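Local coordinates for protein 1,4-dihydroxy-2-naphthoyl-CoA hydrolase (Synechocystis sp., PDB 4K00) that hydrolyses 1,4-dihydroxy-2-naphthoyl-CoA to 1,4-dihydroxy-2-naphthoate and CoA, a step in the biosynthesis of phylloquinone, at residues Tyr37-Ile51 against Pro126-Leu138. Residues are numbered along the deposited sequence; the frame is centred on the assembly and turned at random. Where two conformers were deposited one is given.
Sequences YESWLSSEHLSLQNI and PLPQPWQTAICDL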
ATOM      1  N   TYR A  37      -7.948 -12.622  -8.426  1.00 20.17           N
ATOM      2  CA  TYR A  37      -8.866 -12.204  -9.472  1.00 17.75           C
ATOM      3  C   TYR A  37      -8.076 -11.763 -10.711  1.00 16.47           C
ATOM      4  O   TYR A  37      -8.346 -12.220 -11.819  1.00 16.23           O
ATOM      5  CB  TYR A  37      -9.791 -11.116  -8.929  1.00 15.39           C
ATOM      6  CG  TYR A  37     -10.507 -10.253  -9.953  1.00 18.16           C
ATOM      7  CD1 TYR A  37     -11.363 -10.805 -10.892  1.00 17.65           C
ATOM      8  CD2 TYR A  37     -10.328  -8.872  -9.963  1.00 18.90           C
ATOM      9  CE1 TYR A  37     -12.011 -10.004 -11.823  1.00 19.47           C
ATOM     10  CE2 TYR A  37     -10.978  -8.065 -10.876  1.00 21.53           C
ATOM     11  CZ  TYR A  37     -11.822  -8.634 -11.805  1.00 20.47           C
ATOM     12  OH  TYR A  37     -12.459  -7.824 -12.726  1.00 20.40           O
ATOM     13  N   GLU A  38      -7.072 -10.917 -10.511  1.00 17.82           N
ATOM     14  CA  GLU A  38      -6.259 -10.434 -11.614  1.00 16.73           C
ATOM     15  C   GLU A  38      -5.459 -11.535 -12.286  1.00 17.25           C
ATOM     16  O   GLU A  38      -5.269 -11.502 -13.498  1.00 16.87           O
ATOM     17  CB  GLU A  38      -5.334  -9.297 -11.167  1.00 14.85           C
ATOM     18  CG  GLU A  38      -6.084  -7.998 -10.896  1.00 15.70           C
ATOM     19  CD  GLU A  38      -5.181  -6.927 -10.326  1.00 15.61           C
ATOM     20  OE1 GLU A  38      -5.143  -6.799  -9.087  1.00 17.36           O
ATOM     21  OE2 GLU A  38      -4.534  -6.220 -11.127  1.00 16.98           O
ATOM     22  N   SER A  39      -4.986 -12.507 -11.503  1.00 16.52           N
ATOM     23  CA  SER A  39      -4.213 -13.605 -12.061  1.00 19.72           C
ATOM     24  C   SER A  39      -5.135 -14.515 -12.870  1.00 18.48           C
ATOM     25  O   SER A  39      -4.756 -15.035 -13.923  1.00 20.15           O
ATOM     26  CB  SER A  39      -3.514 -14.410 -10.969  1.00 20.99           C
ATOM     27  OG  SER A  39      -2.637 -13.596 -10.213  1.00 30.62           O
ATOM     28  N   TRP A  40      -6.355 -14.690 -12.391  1.00 18.73           N
ATOM     29  CA  TRP A  40      -7.323 -15.467 -13.133  1.00 20.56           C
ATOM     30  C   TRP A  40      -7.617 -14.783 -14.479  1.00 20.42           C
ATOM     31  O   TRP A  40      -7.613 -15.429 -15.523  1.00 20.39           O
ATOM     32  CB  TRP A  40      -8.598 -15.663 -12.308  1.00 21.26           C
ATOM     33  CG  TRP A  40      -9.719 -16.225 -13.097  1.00 22.21           C
ATOM     34  CD1 TRP A  40      -9.878 -17.512 -13.494  1.00 23.42           C
ATOM     35  CD2 TRP A  40     -10.831 -15.501 -13.618  1.00 25.10           C
ATOM     36  NE1 TRP A  40     -11.038 -17.645 -14.209  1.00 23.88           N
ATOM     37  CE2 TRP A  40     -11.640 -16.422 -14.306  1.00 23.72           C
ATOM     38  CE3 TRP A  40     -11.237 -14.166 -13.542  1.00 25.81           C
ATOM     39  CZ2 TRP A  40     -12.826 -16.050 -14.937  1.00 25.52           C
ATOM     40  CZ3 TRP A  40     -12.411 -13.794 -14.175  1.00 29.87           C
ATOM     41  CH2 TRP A  40     -13.193 -14.736 -14.862  1.00 26.26           C
ATOM     42  N   LEU A  41      -7.851 -13.473 -14.445  1.00 22.30           N
ATOM     43  CA  LEU A  41      -8.051 -12.691 -15.674  1.00 21.64           C
ATOM     44  C   LEU A  41      -6.923 -12.912 -16.670  1.00 20.82           C
ATOM     45  O   LEU A  41      -7.164 -13.135 -17.856  1.00 21.56           O
ATOM     46  CB  LEU A  41      -8.119 -11.187 -15.354  1.00 23.04           C
ATOM     47  CG  LEU A  41      -9.381 -10.671 -14.665  1.00 25.50           C
ATOM     48  CD1 LEU A  41      -9.228  -9.192 -14.344  1.00 23.72           C
ATOM     49  CD2 LEU A  41     -10.611 -10.925 -15.512  1.00 26.60           C
ATOM     50  N   SER A  42      -5.691 -12.830 -16.177  0.50 22.97           N
ATOM     51  CA  SER A  42      -4.499 -13.025 -16.999  0.50 23.47           C
ATOM     52  C   SER A  42      -4.453 -14.430 -17.601  0.50 24.82           C
ATOM     53  O   SER A  42      -4.132 -14.603 -18.777  0.50 22.60           O
ATOM     54  CB  SER A  42      -3.245 -12.783 -16.153  0.50 24.11           C
ATOM     55  OG  SER A  42      -2.068 -12.885 -16.926  0.50 27.61           O
ATOM     56  N   SER A  43      -4.778 -15.432 -16.789  1.00 25.08           N
ATOM     57  CA  SER A  43      -4.834 -16.815 -17.261  1.00 25.61           C
ATOM     58  C   SER A  43      -5.894 -16.985 -18.343  1.00 24.56           C
ATOM     59  O   SER A  43      -5.758 -17.827 -19.232  1.00 27.82           O
ATOM     60  CB  SER A  43      -5.138 -17.771 -16.107  1.00 28.26           C
ATOM     61  OG  SER A  43      -6.526 -17.800 -15.833  1.00 27.47           O
ATOM     62  N   GLU A  44      -6.951 -16.189 -18.272  1.00 22.61           N
ATOM     63  CA  GLU A  44      -7.979 -16.234 -19.298  1.00 25.18           C
ATOM     64  C   GLU A  44      -7.722 -15.218 -20.420  1.00 26.93           C
ATOM     65  O   GLU A  44      -8.598 -14.982 -21.235  1.00 23.90           O
ATOM     66  CB  GLU A  44      -9.346 -15.989 -18.686  1.00 25.94           C
ATOM     67  CG  GLU A  44      -9.815 -17.073 -17.738  1.00 28.68           C
ATOM     68  CD  GLU A  44     -10.089 -18.389 -18.440  1.00 31.34           C
ATOM     69  OE1 GLU A  44     -10.450 -18.376 -19.637  1.00 34.24           O
ATOM     70  OE2 GLU A  44      -9.926 -19.441 -17.794  1.00 31.05           O
ATOM     71  N   HIS A  45      -6.535 -14.614 -20.437  1.00 28.32           N
ATOM     72  CA  HIS A  45      -6.176 -13.591 -21.430  1.00 32.32           C
ATOM     73  C   HIS A  45      -7.162 -12.428 -21.480  1.00 31.11           C
ATOM     74  O   HIS A  45      -7.460 -11.903 -22.551  1.00 30.20           O
ATOM     75  CB  HIS A  45      -6.081 -14.211 -22.822  1.00 32.69           C
ATOM     76  CG  HIS A  45      -5.359 -15.517 -22.848  1.00 36.00           C
ATOM     77  ND1 HIS A  45      -4.064 -15.658 -22.398  1.00 38.50           N
ATOM     78  CD2 HIS A  45      -5.751 -16.742 -23.265  1.00 36.92           C
ATOM     79  CE1 HIS A  45      -3.685 -16.915 -22.549  1.00 40.32           C
ATOM     80  NE2 HIS A  45      -4.692 -17.593 -23.068  1.00 43.21           N
ATOM     81  N   LEU A  46      -7.660 -12.035 -20.320  1.00 26.51           N
ATOM     82  CA  LEU A  46      -8.444 -10.811 -20.180  1.00 27.75           C
ATOM     83  C   LEU A  46      -7.622  -9.753 -19.469  1.00 28.85           C
ATOM     84  O   LEU A  46      -6.635 -10.070 -18.822  1.00 29.28           O
ATOM     85  CB  LEU A  46      -9.711 -11.098 -19.373  1.00 26.00           C
ATOM     86  CG  LEU A  46     -10.535 -12.263 -19.923  1.00 26.42           C
ATOM     87  CD1 LEU A  46     -11.669 -12.640 -18.983  1.00 27.11           C
ATOM     88  CD2 LEU A  46     -11.077 -11.926 -21.306  1.00 32.45           C
ATOM     89  N   SER A  47      -8.032  -8.497 -19.584  1.00 31.07           N
ATOM     90  CA  SER A  47      -7.171  -7.377 -19.198  1.00 32.24           C
ATOM     91  C   SER A  47      -8.030  -6.252 -18.650  1.00 24.32           C
ATOM     92  O   SER A  47      -8.877  -5.704 -19.359  1.00 27.17           O
ATOM     93  CB  SER A  47      -6.381  -6.874 -20.411  1.00 34.96           C
ATOM     94  OG  SER A  47      -5.701  -5.662 -20.119  1.00 34.82           O
ATOM     95  N   LEU A  48      -7.801  -5.909 -17.389  1.00 24.53           N
ATOM     96  CA  LEU A  48      -8.377  -4.712 -16.795  1.00 24.43           C
ATOM     97  C   LEU A  48      -7.895  -3.472 -17.510  1.00 23.83           C
ATOM     98  O   LEU A  48      -8.670  -2.541 -17.741  1.00 23.68           O
ATOM     99  CB  LEU A  48      -7.993  -4.612 -15.323  1.00 29.39           C
ATOM    100  CG  LEU A  48      -8.818  -5.466 -14.373  1.00 30.58           C
ATOM    101  CD1 LEU A  48      -8.313  -5.293 -12.949  1.00 32.84           C
ATOM    102  CD2 LEU A  48     -10.294  -5.109 -14.491  1.00 34.09           C
ATOM    103  N   GLN A  49      -6.614  -3.467 -17.869  1.00 24.64           N
ATOM    104  CA  GLN A  49      -6.018  -2.327 -18.525  1.00 24.36           C
ATOM    105  C   GLN A  49      -6.689  -2.007 -19.851  1.00 23.68           C
ATOM    106  O   GLN A  49      -6.856  -0.843 -20.194  1.00 25.65           O
ATOM    107  CB  GLN A  49      -4.524  -2.547 -18.747  1.00 25.64           C
ATOM    108  CG  GLN A  49      -3.831  -1.345 -19.363  1.00 28.68           C
ATOM    109  CD  GLN A  49      -3.866  -0.108 -18.459  1.00 28.56           C
ATOM    110  OE1 GLN A  49      -3.509  -0.171 -17.295  1.00 28.73           O
ATOM    111  NE2 GLN A  49      -4.289   1.024 -19.014  1.00 30.94           N
ATOM    112  N   ASN A  50      -7.042  -3.037 -20.618  1.00 24.11           N
ATOM    113  CA  ASN A  50      -7.686  -2.809 -21.909  1.00 25.52           C
ATOM    114  C   ASN A  50      -9.037  -2.121 -21.724  1.00 24.67           C
ATOM    115  O   ASN A  50      -9.410  -1.227 -22.495  1.00 27.21           O
ATOM    116  CB  ASN A  50      -7.850  -4.130 -22.665  1.00 28.29           C
ATOM    117  CG  ASN A  50      -6.523  -4.688 -23.161  1.00 33.33           C
ATOM    118  OD1 ASN A  50      -5.441  -4.155 -22.870  1.00 30.56           O
ATOM    119  ND2 ASN A  50      -6.598  -5.771 -23.912  1.00 34.44           N
ATOM    120  N   ILE A  51      -9.769  -2.528 -20.697  1.00 25.19           N
ATOM    121  CA  ILE A  51     -11.032  -1.880 -20.374  1.00 27.50           C
ATOM    122  C   ILE A  51     -10.796  -0.398 -20.100  1.00 27.39           C
ATOM    123  O   ILE A  51     -11.479   0.458 -20.656  1.00 27.27           O
ATOM    124  CB  ILE A  51     -11.698  -2.514 -19.136  1.00 28.84           C
ATOM    125  CG1 ILE A  51     -12.085  -3.962 -19.418  1.00 28.77           C
ATOM    126  CG2 ILE A  51     -12.942  -1.727 -18.735  1.00 30.40           C
ATOM    127  CD1 ILE A  51     -13.061  -4.135 -20.564  1.00 34.18           C
ATOM    128  N   PRO A 126     -24.132  -4.840 -19.964  1.00 29.20           N
ATOM    129  CA  PRO A 126     -23.810  -6.270 -19.972  1.00 27.25           C
ATOM    130  C   PRO A 126     -22.312  -6.481 -19.894  1.00 25.87           C
ATOM    131  O   PRO A 126     -21.552  -5.723 -20.495  1.00 23.61           O
ATOM    132  CB  PRO A 126     -24.370  -6.758 -21.321  1.00 30.16           C
ATOM    133  CG  PRO A 126     -25.370  -5.733 -21.717  1.00 31.97           C
ATOM    134  CD  PRO A 126     -24.857  -4.433 -21.171  1.00 30.39           C
ATOM    135  N   LEU A 127     -21.892  -7.489 -19.139  1.00 24.18           N
ATOM    136  CA  LEU A 127     -20.493  -7.878 -19.096  1.00 24.87           C
ATOM    137  C   LEU A 127     -19.962  -8.048 -20.513  1.00 25.28           C
ATOM    138  O   LEU A 127     -20.683  -8.495 -21.400  1.00 26.54           O
ATOM    139  CB  LEU A 127     -20.339  -9.183 -18.310  1.00 24.40           C
ATOM    140  CG  LEU A 127     -20.757  -9.159 -16.836  1.00 26.09           C
ATOM    141  CD1 LEU A 127     -20.608 -10.550 -16.239  1.00 23.74           C
ATOM    142  CD2 LEU A 127     -19.919  -8.163 -16.039  1.00 29.00           C
ATOM    143  N   PRO A 128     -18.698  -7.681 -20.741  1.00 26.81           N
ATOM    144  CA  PRO A 128     -18.066  -8.037 -22.016  1.00 29.96           C
ATOM    145  C   PRO A 128     -18.175  -9.542 -22.278  1.00 28.88           C
ATOM    146  O   PRO A 128     -18.012 -10.336 -21.354  1.00 27.87           O
ATOM    147  CB  PRO A 128     -16.609  -7.625 -21.803  1.00 29.40           C
ATOM    148  CG  PRO A 128     -16.660  -6.555 -20.762  1.00 27.19           C
ATOM    149  CD  PRO A 128     -17.808  -6.908 -19.863  1.00 28.48           C
ATOM    150  N   GLN A 129     -18.468  -9.937 -23.509  1.00 31.62           N
ATOM    151  CA  GLN A 129     -18.751 -11.346 -23.786  1.00 34.04           C
ATOM    152  C   GLN A 129     -17.540 -12.236 -23.425  1.00 32.48           C
ATOM    153  O   GLN A 129     -17.706 -13.315 -22.853  1.00 29.33           O
ATOM    154  CB  GLN A 129     -19.214 -11.549 -25.240  1.00 38.71           C
ATOM    155  CG  GLN A 129     -20.729 -11.419 -25.435  1.00 38.17           C
ATOM    156  CD  GLN A 129     -21.152 -11.395 -26.895  1.00 46.49           C
ATOM    157  OE1 GLN A 129     -21.890 -12.268 -27.363  1.00 48.84           O
ATOM    158  NE2 GLN A 129     -20.702 -10.381 -27.621  1.00 44.57           N
ATOM    159  N   PRO A 130     -16.316 -11.783 -23.742  1.00 33.94           N
ATOM    160  CA  PRO A 130     -15.157 -12.605 -23.399  1.00 32.86           C
ATOM    161  C   PRO A 130     -15.071 -12.877 -21.899  1.00 30.81           C
ATOM    162  O   PRO A 130     -14.584 -13.931 -21.478  1.00 26.68           O
ATOM    163  CB  PRO A 130     -13.974 -11.760 -23.874  1.00 32.29           C
ATOM    164  CG  PRO A 130     -14.532 -10.947 -24.985  1.00 40.29           C
ATOM    165  CD  PRO A 130     -15.941 -10.628 -24.577  1.00 38.63           C
ATOM    166  N   TRP A 131     -15.539 -11.928 -21.098  1.00 27.48           N
ATOM    167  CA  TRP A 131     -15.535 -12.090 -19.653  1.00 26.29           C
ATOM    168  C   TRP A 131     -16.596 -13.096 -19.224  1.00 26.33           C
ATOM    169  O   TRP A 131     -16.327 -13.992 -18.440  1.00 23.70           O
ATOM    170  CB  TRP A 131     -15.764 -10.750 -18.974  1.00 26.83           C
ATOM    171  CG  TRP A 131     -14.589  -9.852 -19.113  1.00 30.29           C
ATOM    172  CD1 TRP A 131     -13.990  -9.440 -20.273  1.00 31.74           C
ATOM    173  CD2 TRP A 131     -13.853  -9.270 -18.051  1.00 26.81           C
ATOM    174  NE1 TRP A 131     -12.924  -8.621 -19.983  1.00 29.10           N
ATOM    175  CE2 TRP A 131     -12.819  -8.506 -18.624  1.00 28.12           C
ATOM    176  CE3 TRP A 131     -13.970  -9.313 -16.659  1.00 27.77           C
ATOM    177  CZ2 TRP A 131     -11.904  -7.805 -17.855  1.00 28.93           C
ATOM    178  CZ3 TRP A 131     -13.070  -8.614 -15.907  1.00 28.79           C
ATOM    179  CH2 TRP A 131     -12.051  -7.867 -16.500  1.00 32.91           C
ATOM    180  N   GLN A 132     -17.798 -12.945 -19.763  1.00 28.85           N
ATOM    181  CA  GLN A 132     -18.855 -13.930 -19.573  1.00 28.86           C
ATOM    182  C   GLN A 132     -18.397 -15.328 -19.954  1.00 28.14           C
ATOM    183  O   GLN A 132     -18.644 -16.296 -19.246  1.00 28.46           O
ATOM    184  CB  GLN A 132     -20.025 -13.551 -20.455  1.00 32.45           C
ATOM    185  CG  GLN A 132     -21.350 -13.510 -19.758  1.00 38.67           C
ATOM    186  CD  GLN A 132     -22.385 -12.854 -20.632  1.00 41.62           C
ATOM    187  OE1 GLN A 132     -22.966 -11.840 -20.258  1.00 40.77           O
ATOM    188  NE2 GLN A 132     -22.587 -13.405 -21.826  1.00 44.79           N
ATOM    189  N   THR A 133     -17.748 -15.430 -21.104  1.00 27.66           N
ATOM    190  CA  THR A 133     -17.269 -16.704 -21.595  1.00 27.17           C
ATOM    191  C   THR A 133     -16.279 -17.344 -20.610  1.00 26.65           C
ATOM    192  O   THR A 133     -16.398 -18.529 -20.286  1.00 24.00           O
ATOM    193  CB  THR A 133     -16.627 -16.529 -22.988  1.00 29.45           C
ATOM    194  OG1 THR A 133     -17.603 -15.985 -23.884  1.00 32.69           O
ATOM    195  CG2 THR A 133     -16.107 -17.844 -23.512  1.00 30.82           C
ATOM    196  N   ALA A 134     -15.317 -16.559 -20.128  1.00 23.90           N
ATOM    197  CA  ALA A 134     -14.365 -17.027 -19.118  1.00 24.69           C
ATOM    198  C   ALA A 134     -15.045 -17.498 -17.835  1.00 24.79           C
ATOM    199  O   ALA A 134     -14.665 -18.526 -17.259  1.00 21.77           O
ATOM    200  CB  ALA A 134     -13.363 -15.935 -18.791  1.00 23.86           C
ATOM    201  N   ILE A 135     -16.047 -16.745 -17.382  1.00 19.43           N
ATOM    202  CA  ILE A 135     -16.753 -17.111 -16.160  1.00 20.30           C
ATOM    203  C   ILE A 135     -17.517 -18.428 -16.343  1.00 21.65           C
ATOM    204  O   ILE A 135     -17.539 -19.261 -15.437  1.00 25.87           O
ATOM    205  CB  ILE A 135     -17.718 -15.994 -15.684  1.00 21.36           C
ATOM    206  CG1 ILE A 135     -16.928 -14.744 -15.261  1.00 21.82           C
ATOM    207  CG2 ILE A 135     -18.534 -16.479 -14.498  1.00 22.48           C
ATOM    208  CD1 ILE A 135     -17.792 -13.508 -15.094  1.00 21.21           C
ATOM    209  N   CYS A 136     -18.133 -18.613 -17.510  1.00 22.09           N
ATOM    210  CA  CYS A 136     -18.867 -19.852 -17.841  1.00 25.46           C
ATOM    211  C   CYS A 136     -17.929 -21.044 -17.849  1.00 27.63           C
ATOM    212  O   CYS A 136     -18.308 -22.158 -17.485  1.00 28.10           O
ATOM    213  CB  CYS A 136     -19.473 -19.763 -19.243  1.00 25.17           C
ATOM    214  SG  CYS A 136     -20.895 -18.671 -19.421  1.00 26.52           S
ATOM    215  N   ASP A 137     -16.719 -20.807 -18.334  1.00 28.00           N
ATOM    216  CA  ASP A 137     -15.661 -21.805 -18.279  1.00 31.25           C
ATOM    217  C   ASP A 137     -16.115 -23.165 -18.811  1.00 31.63           C
ATOM    218  O   ASP A 137     -15.958 -24.184 -18.133  1.00 34.01           O
ATOM    219  CB  ASP A 137     -15.190 -21.964 -16.843  1.00 32.77           C
ATOM    220  CG  ASP A 137     -13.907 -22.746 -16.751  1.00 36.32           C
ATOM    221  OD1 ASP A 137     -13.155 -22.770 -17.751  1.00 35.13           O
ATOM    222  OD2 ASP A 137     -13.674 -23.360 -15.694  1.00 36.37           O
ATOM    223  N   LEU A 138     -16.668 -23.183 -20.021  1.00 29.27           N
ATOM    224  CA  LEU A 138     -17.141 -24.432 -20.608  1.00 29.72           C
ATOM    225  C   LEU A 138     -16.029 -25.386 -21.054  1.00 32.99           C
ATOM    226  O   LEU A 138     -16.300 -26.528 -21.385  1.00 32.15           O
ATOM    227  CB  LEU A 138     -18.093 -24.161 -21.776  1.00 29.32           C
ATOM    228  CG  LEU A 138     -19.340 -23.365 -21.395  1.00 27.60           C
ATOM    229  CD1 LEU A 138     -20.206 -23.139 -22.616  1.00 27.44           C
ATOM    230  CD2 LEU A 138     -20.126 -24.067 -20.293  1.00 26.99           C
TER
HETATM  231  O   HOH W   1     -12.276 -19.451 -16.183  1.00 33.49           O
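Trp-131 slips its indole beneath two leucines, which share one face of the bicycle in two CH-pi contacts. Leu-46 CD1 stands almost straight above the five-membered ring, 4.0 Å from its centroid and 8° off the normal, while Leu-41 CD2 lies over the six-membered ring, 3.8 Å from that centroid. Leucine suits this place because its methyls can direct C-H bonds at an aromatic face, and its second branch finds another partner: Leu-46 CD2 reaches on to Pro-130 CB. Tryptophan offers a broad face to the leucines and a long rim besides. At that rim, Tyr-37 OH lies near the ring plane, 3.3 Å from Trp-131 CZ3, with the two side chains crossing at about a right angle. Leu-48 CD2 meets Trp-131 CH2, and Ile-51 CG1 comes obliquely to CZ2.

In this hotdog fold the long helix 26-43 lies against the curved antiparallel sheet, and the axis of helix 129-136 stands at 102° to that of its last turns, 37-43. Leu-59 of strand 57-68 also touches Trp-131, whereas Leu-82 and Ile-84 of strand 77-86 touch Trp-40.

Next to the Trp-131 indole, Ala-134 is small enough for its CB to sit 3.7 Å from Leu-46 CD1 and also touch Glu-44 CG and Trp-40 CZ2. With chi1 at 169°, the Trp-40 ring swings away from its own backbone N, and CH2 packs on Ile-135 CG1. Trp-40 joins this apolar edge to an N-H: a water accepts from NE1 at 2.9 Å and lies 2.8 Å from Ala-134 O, with a weak bond to Glu-44 OE2.

Leu-46 is placed by a Schellman motif: with His-45 at positive phi, Leu-46 N hydrogen-bonds to Leu-41 O and His-45 N to Ser-42 O. Ser-47 then N-caps the next helix, its OG accepting from Asn-50 N.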